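Local coordinates for Cag pathogenicity island protein (Cag10) (Helicobacter pylori 26695, PDB 6IQT), which is a VirB8 homologue of the cag type IV secretion system, whose NTF2-like domain probably helps assemble the secretion machinery at the bacterial inner membrane, at residues P103-T108 and I133-A138; V63-Q68 and F154-I159; A88-N93 and F109-K114; F43-N48 and R78-K83. All blocks are in the same frame, centred on the assembly; numbering follows the deposited sequence.

Contact 1 of 4, residues P103-T108 and I133-A138; sequences PLTRLT and IYYDFA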
# COMPACT_ATOMS: atom_id res chain seq x y z
N PRO A 103 -17.29 -9.14 -1.78
CA PRO A 103 -16.81 -10.46 -1.35
C PRO A 103 -15.38 -10.45 -0.80
O PRO A 103 -14.93 -11.49 -0.29
CB PRO A 103 -16.91 -11.29 -2.63
CG PRO A 103 -16.68 -10.29 -3.72
CD PRO A 103 -17.32 -9.01 -3.25
N LEU A 104 -14.67 -9.33 -0.87
CA LEU A 104 -13.27 -9.31 -0.45
C LEU A 104 -13.12 -9.13 1.06
O LEU A 104 -13.98 -8.56 1.74
CB LEU A 104 -12.51 -8.19 -1.18
CG LEU A 104 -12.53 -8.20 -2.70
CD1 LEU A 104 -11.92 -6.90 -3.22
CD2 LEU A 104 -11.75 -9.40 -3.21
N THR A 105 -11.99 -9.61 1.58
CA THR A 105 -11.58 -9.41 2.96
C THR A 105 -10.25 -8.66 2.96
O THR A 105 -9.37 -8.94 2.15
CB THR A 105 -11.44 -10.77 3.71
OG1 THR A 105 -12.70 -11.44 3.70
CG2 THR A 105 -11.00 -10.57 5.17
N ARG A 106 -10.13 -7.68 3.87
CA ARG A 106 -8.93 -6.87 4.02
C ARG A 106 -8.08 -7.39 5.18
O ARG A 106 -8.58 -7.56 6.29
CB ARG A 106 -9.31 -5.41 4.29
CG ARG A 106 -8.13 -4.43 4.25
CD ARG A 106 -8.26 -3.35 5.33
NE ARG A 106 -9.54 -2.66 5.29
CZ ARG A 106 -10.32 -2.49 6.35
NH1 ARG A 106 -9.96 -2.98 7.53
NH2 ARG A 106 -11.47 -1.83 6.25
N LEU A 107 -6.80 -7.65 4.91
CA LEU A 107 -5.83 -8.02 5.93
C LEU A 107 -4.84 -6.87 6.11
O LEU A 107 -4.41 -6.26 5.13
CB LEU A 107 -5.10 -9.30 5.54
CG LEU A 107 -5.91 -10.57 5.24
CD1 LEU A 107 -4.98 -11.71 4.79
CD2 LEU A 107 -6.71 -11.01 6.47
N THR A 108 -4.47 -6.56 7.35
CA THR A 108 -3.48 -5.50 7.59
C THR A 108 -2.43 -6.01 8.57
O THR A 108 -2.75 -6.66 9.57
CB THR A 108 -4.15 -4.19 8.11
OG1 THR A 108 -5.04 -4.50 9.18
CG2 THR A 108 -4.96 -3.51 7.02
N ILE A 133 -3.64 -6.29 2.23
CA ILE A 133 -4.00 -7.07 1.06
C ILE A 133 -5.49 -7.35 1.08
O ILE A 133 -6.12 -7.46 2.14
CB ILE A 133 -3.21 -8.40 0.90
CG1 ILE A 133 -3.67 -9.44 1.91
CG2 ILE A 133 -1.67 -8.21 0.93
CD1 ILE A 133 -3.59 -10.85 1.36
N TYR A 134 -6.07 -7.48 -0.11
CA TYR A 134 -7.46 -7.85 -0.28
C TYR A 134 -7.51 -9.21 -0.95
O TYR A 134 -6.84 -9.41 -1.97
CB TYR A 134 -8.19 -6.80 -1.12
CG TYR A 134 -8.19 -5.42 -0.49
CD1 TYR A 134 -7.09 -4.58 -0.58
CD2 TYR A 134 -9.30 -4.96 0.19
CE1 TYR A 134 -7.11 -3.29 0.00
CE2 TYR A 134 -9.32 -3.71 0.78
CZ TYR A 134 -8.23 -2.88 0.68
OH TYR A 134 -8.28 -1.63 1.27
N TYR A 135 -8.29 -10.14 -0.40
CA TYR A 135 -8.28 -11.50 -0.94
C TYR A 135 -9.70 -12.07 -0.99
O TYR A 135 -10.62 -11.61 -0.32
CB TYR A 135 -7.37 -12.44 -0.11
CG TYR A 135 -8.01 -12.88 1.19
CD1 TYR A 135 -7.83 -12.13 2.34
CD2 TYR A 135 -8.81 -14.03 1.26
CE1 TYR A 135 -8.42 -12.51 3.55
CE2 TYR A 135 -9.42 -14.40 2.45
CZ TYR A 135 -9.23 -13.63 3.59
OH TYR A 135 -9.83 -14.01 4.77
N ASP A 136 -9.83 -13.11 -1.80
CA ASP A 136 -10.98 -14.00 -1.76
C ASP A 136 -10.50 -15.38 -2.19
O ASP A 136 -9.37 -15.54 -2.65
CB ASP A 136 -12.12 -13.47 -2.64
CG ASP A 136 -13.48 -14.12 -2.32
OD1 ASP A 136 -13.58 -14.96 -1.39
OD2 ASP A 136 -14.45 -13.75 -3.00
N PHE A 137 -11.36 -16.39 -2.00
CA PHE A 137 -11.03 -17.75 -2.45
C PHE A 137 -11.68 -18.01 -3.80
O PHE A 137 -12.86 -17.70 -4.00
CB PHE A 137 -11.49 -18.80 -1.42
CG PHE A 137 -10.59 -18.91 -0.24
CD1 PHE A 137 -9.46 -19.71 -0.28
CD2 PHE A 137 -10.85 -18.19 0.92
CE1 PHE A 137 -8.61 -19.81 0.82
CE2 PHE A 137 -10.00 -18.27 2.02
CZ PHE A 137 -8.89 -19.08 1.97
N ALA A 138 -10.91 -18.56 -4.73
CA ALA A 138 -11.39 -18.82 -6.09
C ALA A 138 -12.46 -19.90 -6.11
O ALA A 138 -12.15 -21.09 -6.02
CB ALA A 138 -10.22 -19.21 -7.00
O HOH W 1 -12.90 -12.74 1.11
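Tyr135 carries its ring between its own backbone N and carbonyl carbon (chi1 77°), which sets it beside Thr105 and across Leu107; Arg106, with CG anti to its N (chi1 -171°), runs alongside Tyr134. These residues pair in the antiparallel hairpin of strands 105-117 and 125-137, part of the curved sheet of the NTF2-like VirB8 domain. Thr105 and Tyr135 form one hydrogen-bonded pair, Leu107 and Ile133 the next, with Leu107 N to Ile133 O at 2.9 Å and nearly straight; Arg106 and Tyr134 between them are a non-hydrogen-bonded pair. On the face of Thr105, Leu107, Ile133 and Tyr135, Leu107 CG meets the edge of the Tyr135 ring at CE1 (3.6 Å), and helix 30-43 covers this side through Val31 and Thr35. On the other face, Arg106 CG lies over the Tyr134 ring, 4.2 Å from its centroid, a CH-pi contact. The guanidinium then stands almost perpendicular to that ring, with Tyr134 OH near its edge; it is held by Glu97 and by Asp52 of the second subunit, which also bonds Tyr134 OH, so the hairpin takes part in the dimer interface. Where the strands begin to part, a water bridges Pro103 O, Tyr135 O and Thr105 OG1, 2.9 Å from the last.

Contact 2 of 4, residues V63-Q68 and F154-I159; sequences VSFQTQ and FKVFDI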
# COMPACT_ATOMS: atom_id res chain seq x y z
N VAL A 63 -6.41 -12.93 -11.61
CA VAL A 63 -5.98 -12.44 -12.93
C VAL A 63 -5.91 -10.92 -12.95
O VAL A 63 -4.98 -10.34 -13.52
CB VAL A 63 -6.91 -12.99 -14.03
CG1 VAL A 63 -8.35 -12.52 -13.82
CG2 VAL A 63 -6.39 -12.55 -15.41
N SER A 64 -6.85 -10.25 -12.27
CA SER A 64 -6.86 -8.79 -12.28
C SER A 64 -5.71 -8.17 -11.50
O SER A 64 -5.47 -6.97 -11.63
CB SER A 64 -8.18 -8.25 -11.72
OG SER A 64 -8.35 -8.56 -10.34
N PHE A 65 -4.97 -8.95 -10.71
CA PHE A 65 -3.85 -8.44 -9.94
C PHE A 65 -2.49 -8.90 -10.46
O PHE A 65 -1.46 -8.41 -9.98
CB PHE A 65 -4.02 -8.84 -8.46
CG PHE A 65 -2.97 -8.29 -7.54
CD1 PHE A 65 -2.90 -6.92 -7.30
CD2 PHE A 65 -2.04 -9.12 -6.95
CE1 PHE A 65 -1.92 -6.39 -6.46
CE2 PHE A 65 -1.06 -8.61 -6.12
CZ PHE A 65 -1.00 -7.24 -5.87
N GLN A 66 -2.44 -9.81 -11.44
CA GLN A 66 -1.17 -10.44 -11.81
C GLN A 66 -0.18 -9.45 -12.40
O GLN A 66 1.04 -9.58 -12.18
CB GLN A 66 -1.45 -11.59 -12.78
CG GLN A 66 -1.97 -12.82 -12.07
CD GLN A 66 -2.28 -13.96 -13.00
OE1 GLN A 66 -2.48 -13.77 -14.19
NE2 GLN A 66 -2.33 -15.17 -12.44
N THR A 67 -0.67 -8.45 -13.12
CA THR A 67 0.22 -7.46 -13.71
C THR A 67 0.93 -6.65 -12.64
O THR A 67 2.14 -6.42 -12.73
CB THR A 67 -0.58 -6.56 -14.64
OG1 THR A 67 -0.93 -7.32 -15.81
CG2 THR A 67 0.23 -5.37 -15.03
N GLN A 68 0.21 -6.21 -11.61
CA GLN A 68 0.86 -5.44 -10.56
C GLN A 68 1.86 -6.29 -9.77
O GLN A 68 2.94 -5.82 -9.41
CB GLN A 68 -0.22 -4.85 -9.64
CG GLN A 68 0.33 -4.10 -8.45
CD GLN A 68 1.10 -2.86 -8.84
OE1 GLN A 68 1.01 -2.38 -9.98
NE2 GLN A 68 1.88 -2.34 -7.91
N PHE A 154 -6.47 -19.54 -2.61
CA PHE A 154 -6.36 -18.20 -2.04
C PHE A 154 -5.89 -17.22 -3.11
O PHE A 154 -4.83 -17.44 -3.72
CB PHE A 154 -5.37 -18.22 -0.87
CG PHE A 154 -5.13 -16.90 -0.21
CD1 PHE A 154 -5.92 -16.49 0.85
CD2 PHE A 154 -4.07 -16.10 -0.59
CE1 PHE A 154 -5.68 -15.29 1.50
CE2 PHE A 154 -3.82 -14.88 0.06
CZ PHE A 154 -4.64 -14.48 1.09
N LYS A 155 -6.67 -16.16 -3.37
CA LYS A 155 -6.33 -15.21 -4.43
C LYS A 155 -6.29 -13.78 -3.93
O LYS A 155 -7.26 -13.29 -3.35
CB LYS A 155 -7.32 -15.30 -5.59
CG LYS A 155 -7.41 -16.69 -6.22
CD LYS A 155 -6.12 -17.04 -6.93
CE LYS A 155 -6.28 -18.42 -7.61
NZ LYS A 155 -5.06 -18.89 -8.33
N VAL A 156 -5.17 -13.08 -4.19
CA VAL A 156 -5.01 -11.67 -3.85
C VAL A 156 -5.57 -10.81 -4.97
O VAL A 156 -5.27 -11.03 -6.15
CB VAL A 156 -3.53 -11.34 -3.59
CG1 VAL A 156 -3.34 -9.84 -3.32
CG2 VAL A 156 -2.99 -12.18 -2.42
N PHE A 157 -6.38 -9.81 -4.61
CA PHE A 157 -6.97 -8.92 -5.59
C PHE A 157 -6.37 -7.53 -5.59
O PHE A 157 -6.50 -6.82 -6.59
CB PHE A 157 -8.48 -8.78 -5.36
CG PHE A 157 -9.27 -9.96 -5.82
CD1 PHE A 157 -9.18 -11.18 -5.16
CD2 PHE A 157 -10.11 -9.86 -6.92
CE1 PHE A 157 -9.91 -12.29 -5.59
CE2 PHE A 157 -10.85 -10.96 -7.36
CZ PHE A 157 -10.75 -12.18 -6.69
N ASP A 158 -5.72 -7.14 -4.51
CA ASP A 158 -5.15 -5.80 -4.42
C ASP A 158 -4.19 -5.76 -3.25
O ASP A 158 -4.25 -6.60 -2.34
CB ASP A 158 -6.24 -4.75 -4.23
CG ASP A 158 -5.93 -3.45 -4.97
OD1 ASP A 158 -4.73 -3.17 -5.25
OD2 ASP A 158 -6.89 -2.70 -5.28
N ILE A 159 -3.31 -4.75 -3.26
CA ILE A 159 -2.36 -4.54 -2.18
C ILE A 159 -2.12 -3.05 -2.06
O ILE A 159 -2.19 -2.30 -3.04
CB ILE A 159 -1.04 -5.32 -2.42
CG1 ILE A 159 -0.19 -5.37 -1.15
CG2 ILE A 159 -0.22 -4.71 -3.56
CD1 ILE A 159 1.06 -6.25 -1.30
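The Phe65 ring, at the N-terminal side of helix 66-80, lies against strand 154-163, and nearly everything in this contact is organised round it. With CG anti to the backbone N (chi1 -176°), the ring reaches along the strand from Val156 to Ile159. Val156 sends CG1 over one ring face in a CH-pi contact, 4.2 Å from the centroid and 28° off the normal, and Asp158 N lies over the same face. Ile159 comes from another direction: its CG2 branch abuts the ring edge, 3.5 Å from Phe65 CZ. At the root of the side chain Phe65 CB rests on Val156 O at 3.4 Å, and Phe157 O approaches the ring obliquely. Phe157 and Asp158 together face Tyr134 as a classic beta bulge, and the Phe157 side chain leaves the strand away from Phe65; across the contact it meets Ser64, whose OG is 4.1 Å from Phe157 CD2 and is hydrogen-bonded to Asp62 and to Asn48 of the second subunit. Helix 30-43 adds Phe38 on Val156 and Leu42 on Ile159, so the ring joins this end of helix 66-80 to the core between helices and sheet of the NTF2-like fold. Asp158 points the other way, its carboxylate bonded to Ser46, Ser49 and Arg85 of the second subunit, and its OD1 also takes the N-H of Ile159 at 2.9 Å. No hydrogen bond crosses between the two segments: they are held mainly by packing of the Phe65 ring, while the Asp158 carboxylate and Phe157 O are taken up by the second subunit, Phe157 O by Asn48.

Contact 3 of 4, residues A88-N93 and F109-K114; sequences AIISSN and FFITIK
Backbone hydrogen bonds come first: Ile89 and Thr112 exchange a reciprocal pair, both 2.9 Å between N and O, and Ser91 N bonds Phe110 O at 2.9 Å. Ala88 with Ile113 and Ile90 with Ile111 are the non-hydrogen-bonded pairs, where CA-H...O contacts fill in, such as Ile111 CA to Ile89 O. Serine hydroxyls take over where the ladder breaks. Ser92 OG, tucked back over its own main chain by a chi1 of 77°, accepts the N-H of Phe110 at 3.0 Å and gives its proton to Asn93 O, so a side-chain oxygen, not a backbone carbonyl, takes this strand N-H. Ser91 OG pairs with Thr112 OG1 at 3.2 Å, with either as possible donor. This is the hairpin of strands 84-98 and 105-117 in the four-stranded antiparallel sheet of the NTF2-like domain; strand 84-98 is interrupted here, and strand 125-137 lies along the far side of 105-117. Apolar contacts divide by face. On the side of Ala88, Ile90, Ile111 and Ile113, Ile90 crosses Phe109 with CD1 over one ring face, 4.0 Å above the plane, while Ile111 CG2 meets that ring at its edge. Ala88 CB touches Ile113 CG1 at 4.1 Å, and helix 30-43 packs on this surface, Phe43 on Ala88 and Ile111, Val39 on Phe109. On the reverse side the Ile89 side chain lies beside that of Thr112, pointing the same way, its CG1 4.0 Å from Thr112 CB, and Ser92 CB lies in plane at the edge of the Phe110 ring.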
# COMPACT_ATOMS: atom_id res chain seq x y z
N ALA A 88 11.67 -11.74 3.51
CA ALA A 88 10.50 -10.98 3.95
C ALA A 88 9.65 -11.83 4.89
O ALA A 88 9.25 -12.94 4.52
CB ALA A 88 9.67 -10.54 2.74
N ILE A 89 9.37 -11.32 6.09
CA ILE A 89 8.59 -12.02 7.11
C ILE A 89 7.43 -11.12 7.54
O ILE A 89 7.58 -9.89 7.58
CB ILE A 89 9.46 -12.39 8.34
CG1 ILE A 89 9.78 -11.14 9.17
CG2 ILE A 89 10.74 -13.13 7.91
CD1 ILE A 89 10.95 -11.28 10.13
N ILE A 90 6.30 -11.72 7.90
CA ILE A 90 5.25 -10.95 8.56
C ILE A 90 5.65 -10.78 10.02
O ILE A 90 5.93 -11.75 10.72
CB ILE A 90 3.88 -11.63 8.43
CG1 ILE A 90 3.44 -11.64 6.95
CG2 ILE A 90 2.82 -10.94 9.32
CD1 ILE A 90 2.15 -12.46 6.65
N SER A 91 5.75 -9.53 10.48
CA SER A 91 6.35 -9.26 11.78
C SER A 91 5.34 -8.77 12.81
O SER A 91 5.73 -8.27 13.87
CB SER A 91 7.49 -8.25 11.62
OG SER A 91 7.05 -7.08 10.96
N SER A 92 4.05 -8.91 12.53
CA SER A 92 3.03 -8.50 13.48
C SER A 92 1.89 -9.49 13.40
O SER A 92 1.86 -10.37 12.53
CB SER A 92 2.54 -7.07 13.20
OG SER A 92 1.65 -7.04 12.09
N ASN A 93 0.93 -9.32 14.30
CA ASN A 93 -0.34 -10.01 14.15
C ASN A 93 -1.06 -9.50 12.90
O ASN A 93 -0.85 -8.36 12.46
CB ASN A 93 -1.21 -9.82 15.41
CG ASN A 93 -1.43 -8.34 15.77
OD1 ASN A 93 -0.48 -7.62 16.10
ND2 ASN A 93 -2.68 -7.90 15.72
N PHE A 109 -1.16 -5.74 8.26
CA PHE A 109 -0.08 -6.26 9.08
C PHE A 109 1.20 -5.53 8.70
O PHE A 109 1.24 -4.76 7.74
CB PHE A 109 0.10 -7.78 8.90
CG PHE A 109 0.17 -8.21 7.46
CD1 PHE A 109 1.39 -8.27 6.80
CD2 PHE A 109 -0.99 -8.55 6.76
CE1 PHE A 109 1.45 -8.66 5.45
CE2 PHE A 109 -0.94 -8.94 5.43
CZ PHE A 109 0.29 -8.99 4.77
N PHE A 110 2.25 -5.79 9.47
CA PHE A 110 3.57 -5.23 9.20
C PHE A 110 4.47 -6.34 8.68
O PHE A 110 4.31 -7.51 9.04
CB PHE A 110 4.19 -4.62 10.47
CG PHE A 110 3.46 -3.40 10.98
CD1 PHE A 110 3.68 -2.16 10.41
CD2 PHE A 110 2.56 -3.49 12.02
CE1 PHE A 110 3.02 -1.03 10.88
CE2 PHE A 110 1.90 -2.37 12.50
CZ PHE A 110 2.13 -1.14 11.93
N ILE A 111 5.44 -5.96 7.84
CA ILE A 111 6.46 -6.90 7.38
C ILE A 111 7.84 -6.32 7.64
O ILE A 111 8.04 -5.11 7.74
CB ILE A 111 6.32 -7.29 5.89
CG1 ILE A 111 6.60 -6.11 4.97
CG2 ILE A 111 4.96 -7.90 5.60
CD1 ILE A 111 6.75 -6.54 3.52
N THR A 112 8.80 -7.22 7.76
CA THR A 112 10.20 -6.86 7.88
C THR A 112 10.93 -7.56 6.75
O THR A 112 10.70 -8.74 6.50
CB THR A 112 10.76 -7.25 9.26
OG1 THR A 112 10.08 -6.51 10.29
CG2 THR A 112 12.23 -6.94 9.35
N ILE A 113 11.75 -6.81 6.02
CA ILE A 113 12.54 -7.34 4.91
C ILE A 113 14.01 -7.24 5.30
O ILE A 113 14.52 -6.14 5.57
CB ILE A 113 12.26 -6.60 3.60
CG1 ILE A 113 10.75 -6.58 3.30
CG2 ILE A 113 13.03 -7.25 2.44
CD1 ILE A 113 10.37 -5.81 2.04
N LYS A 114 14.69 -8.38 5.35
CA LYS A 114 16.12 -8.41 5.65
C LYS A 114 16.88 -8.51 4.33
O LYS A 114 16.70 -9.47 3.57
CB LYS A 114 16.48 -9.57 6.58
CG LYS A 114 17.97 -9.58 6.97
CD LYS A 114 18.29 -10.64 8.02
CE LYS A 114 17.84 -12.04 7.61
NZ LYS A 114 18.53 -12.52 6.38

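Contact 4 of 4, residues F43-N48 and R78-K83; sequences FGYSKN and RQFVDK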
# COMPACT_ATOMS: atom_id res chain seq x y z
N PHE A 43 7.80 -10.07 -1.76
CA PHE A 43 8.78 -9.13 -1.23
C PHE A 43 10.17 -9.73 -1.08
O PHE A 43 11.15 -8.98 -0.95
CB PHE A 43 8.32 -8.58 0.13
CG PHE A 43 7.11 -7.71 0.06
CD1 PHE A 43 7.21 -6.40 -0.36
CD2 PHE A 43 5.86 -8.22 0.38
CE1 PHE A 43 6.08 -5.60 -0.44
CE2 PHE A 43 4.73 -7.41 0.30
CZ PHE A 43 4.84 -6.11 -0.11
N GLY A 44 10.29 -11.06 -1.10
CA GLY A 44 11.58 -11.71 -0.99
C GLY A 44 12.23 -11.86 -2.35
O GLY A 44 11.62 -11.58 -3.38
N TYR A 45 13.48 -12.33 -2.33
CA TYR A 45 14.28 -12.37 -3.56
C TYR A 45 15.49 -13.27 -3.38
O TYR A 45 16.20 -13.18 -2.38
CB TYR A 45 14.75 -10.95 -3.95
CG TYR A 45 15.57 -10.93 -5.23
CD1 TYR A 45 14.94 -10.85 -6.46
CD2 TYR A 45 16.96 -11.02 -5.20
CE1 TYR A 45 15.67 -10.84 -7.63
CE2 TYR A 45 17.71 -11.01 -6.38
CZ TYR A 45 17.04 -10.91 -7.59
OH TYR A 45 17.75 -10.89 -8.78
N SER A 46 15.72 -14.13 -4.37
CA SER A 46 16.94 -14.91 -4.49
C SER A 46 17.28 -14.99 -5.97
O SER A 46 16.40 -15.16 -6.81
CB SER A 46 16.77 -16.33 -3.92
OG SER A 46 17.91 -17.12 -4.19
N LYS A 47 18.57 -14.85 -6.30
CA LYS A 47 18.97 -14.83 -7.70
C LYS A 47 18.86 -16.20 -8.38
O LYS A 47 18.88 -16.26 -9.61
CB LYS A 47 20.40 -14.29 -7.84
CG LYS A 47 21.48 -15.23 -7.29
CD LYS A 47 22.83 -14.54 -7.23
CE LYS A 47 23.89 -15.50 -6.69
NZ LYS A 47 25.15 -14.78 -6.33
N ASN A 48 18.70 -17.29 -7.62
CA ASN A 48 18.84 -18.63 -8.18
C ASN A 48 17.53 -19.29 -8.63
O ASN A 48 17.59 -20.31 -9.32
CB ASN A 48 19.52 -19.55 -7.16
CG ASN A 48 20.95 -19.13 -6.87
OD1 ASN A 48 21.28 -18.75 -5.75
ND2 ASN A 48 21.79 -19.18 -7.89
N ARG A 78 15.49 -5.56 -10.67
CA ARG A 78 16.27 -4.41 -11.12
C ARG A 78 17.23 -3.92 -10.05
O ARG A 78 18.35 -3.49 -10.36
CB ARG A 78 15.34 -3.27 -11.54
CG ARG A 78 14.64 -3.53 -12.84
CD ARG A 78 14.17 -2.24 -13.47
NE ARG A 78 12.72 -2.15 -13.63
CZ ARG A 78 11.98 -2.94 -14.41
NH1 ARG A 78 12.54 -3.93 -15.11
NH2 ARG A 78 10.68 -2.76 -14.48
N GLN A 79 16.82 -3.99 -8.79
CA GLN A 79 17.61 -3.41 -7.71
C GLN A 79 18.53 -4.40 -7.02
O GLN A 79 19.63 -4.01 -6.62
CB GLN A 79 16.67 -2.75 -6.70
CG GLN A 79 15.79 -1.63 -7.31
CD GLN A 79 16.55 -0.67 -8.27
OE1 GLN A 79 17.75 -0.42 -8.11
NE2 GLN A 79 15.83 -0.11 -9.26
N PHE A 80 18.14 -5.68 -6.93
CA PHE A 80 18.95 -6.67 -6.24
C PHE A 80 19.90 -7.44 -7.15
O PHE A 80 20.93 -7.93 -6.68
CB PHE A 80 18.06 -7.66 -5.49
CG PHE A 80 17.16 -7.03 -4.48
CD1 PHE A 80 17.60 -5.97 -3.69
CD2 PHE A 80 15.87 -7.48 -4.32
CE1 PHE A 80 16.76 -5.38 -2.74
CE2 PHE A 80 15.02 -6.91 -3.38
CZ PHE A 80 15.46 -5.86 -2.59
N VAL A 81 19.59 -7.54 -8.45
CA VAL A 81 20.36 -8.27 -9.47
C VAL A 81 20.95 -9.57 -8.92
O VAL A 81 20.26 -10.35 -8.25
CB VAL A 81 21.44 -7.37 -10.12
CG1 VAL A 81 20.77 -6.33 -11.03
CG2 VAL A 81 22.33 -6.66 -9.09
N ASP A 82 22.23 -9.83 -9.22
CA ASP A 82 22.91 -11.03 -8.76
C ASP A 82 23.78 -10.77 -7.53
O ASP A 82 24.66 -11.58 -7.21
CB ASP A 82 23.75 -11.64 -9.89
CG ASP A 82 24.96 -10.78 -10.25
OD1 ASP A 82 24.83 -9.54 -10.31
OD2 ASP A 82 26.05 -11.37 -10.46
N LYS A 83 23.55 -9.65 -6.84
CA LYS A 83 24.44 -9.22 -5.77
C LYS A 83 23.79 -9.13 -4.40
O LYS A 83 24.51 -8.92 -3.41
CB LYS A 83 25.05 -7.85 -6.11
CG LYS A 83 25.86 -7.84 -7.39
CD LYS A 83 26.62 -6.53 -7.55
CE LYS A 83 26.76 -6.15 -9.03
NZ LYS A 83 25.52 -5.51 -9.57
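Tyr45 and Phe80 form the close-packed half of this contact, which in the NTF2-like fold of the VirB8 domain ties the loop after helix 30-43 to the C-terminal end of helix 66-80. The two side chains slide past each other in opposite directions. Phe80 CB sits over one face of the Tyr45 ring, 3.4 Å above its plane and displaced toward the rim, a CH-pi contact; the rings themselves are oblique, centroids 5.3 Å apart and planes at 53°, so they neither stack nor meet edge to face. A chi1 of -179° swings the Tyr45 ring away from its own N and toward the helix end, where its hydroxyl donates to Val81 O at 2.6 Å. That carbonyl belongs to the first residue to leave the helix, Val81, whose phi is positive, and Lys83 N closes the turn on Phe80 O. Asn76 and Ile77 of helix 66-80, Leu50 of helix 50-59 and Ala86 of strand 84-98 also pack on Tyr45, which is buried. Beyond the hydroxyl the contact loosens toward solvent: Lys47, extended past CG, lays its methylene chain along Asp82, with CD 4.0 Å from Asp82 CB. Its ammonium has a weak, long ion pair with Asp118 and stays 5.4 Å from Asp82 OD2; across the contact Lys47 NZ makes one weak hydrogen bond, 3.4 Å, to Asp82 O.

Overall arrangement
From the N terminus, the chain first passes helix 30-43; contact 4 opens at 43-48 and closes at 78-83, a loop that spans helix 50-59 and most of helix 66-80. Contact 2 opens within that loop at 63-68 and closes last, at 154-159, so it crosses contact 4 and encloses contacts 3 and 1. These two also cross, because 103-108 and 109-114 are successive pieces of strand 105-117, paired with 125-137 and 84-98 respectively. Tyr134 O and Phe157 N join contacts 1 and 2 through neighbouring strands, and both reach the second subunit. Phe43 of contact 4 packs on Ala88, Ile111 and Ile159, linking the helical layer to contacts 3 and 2.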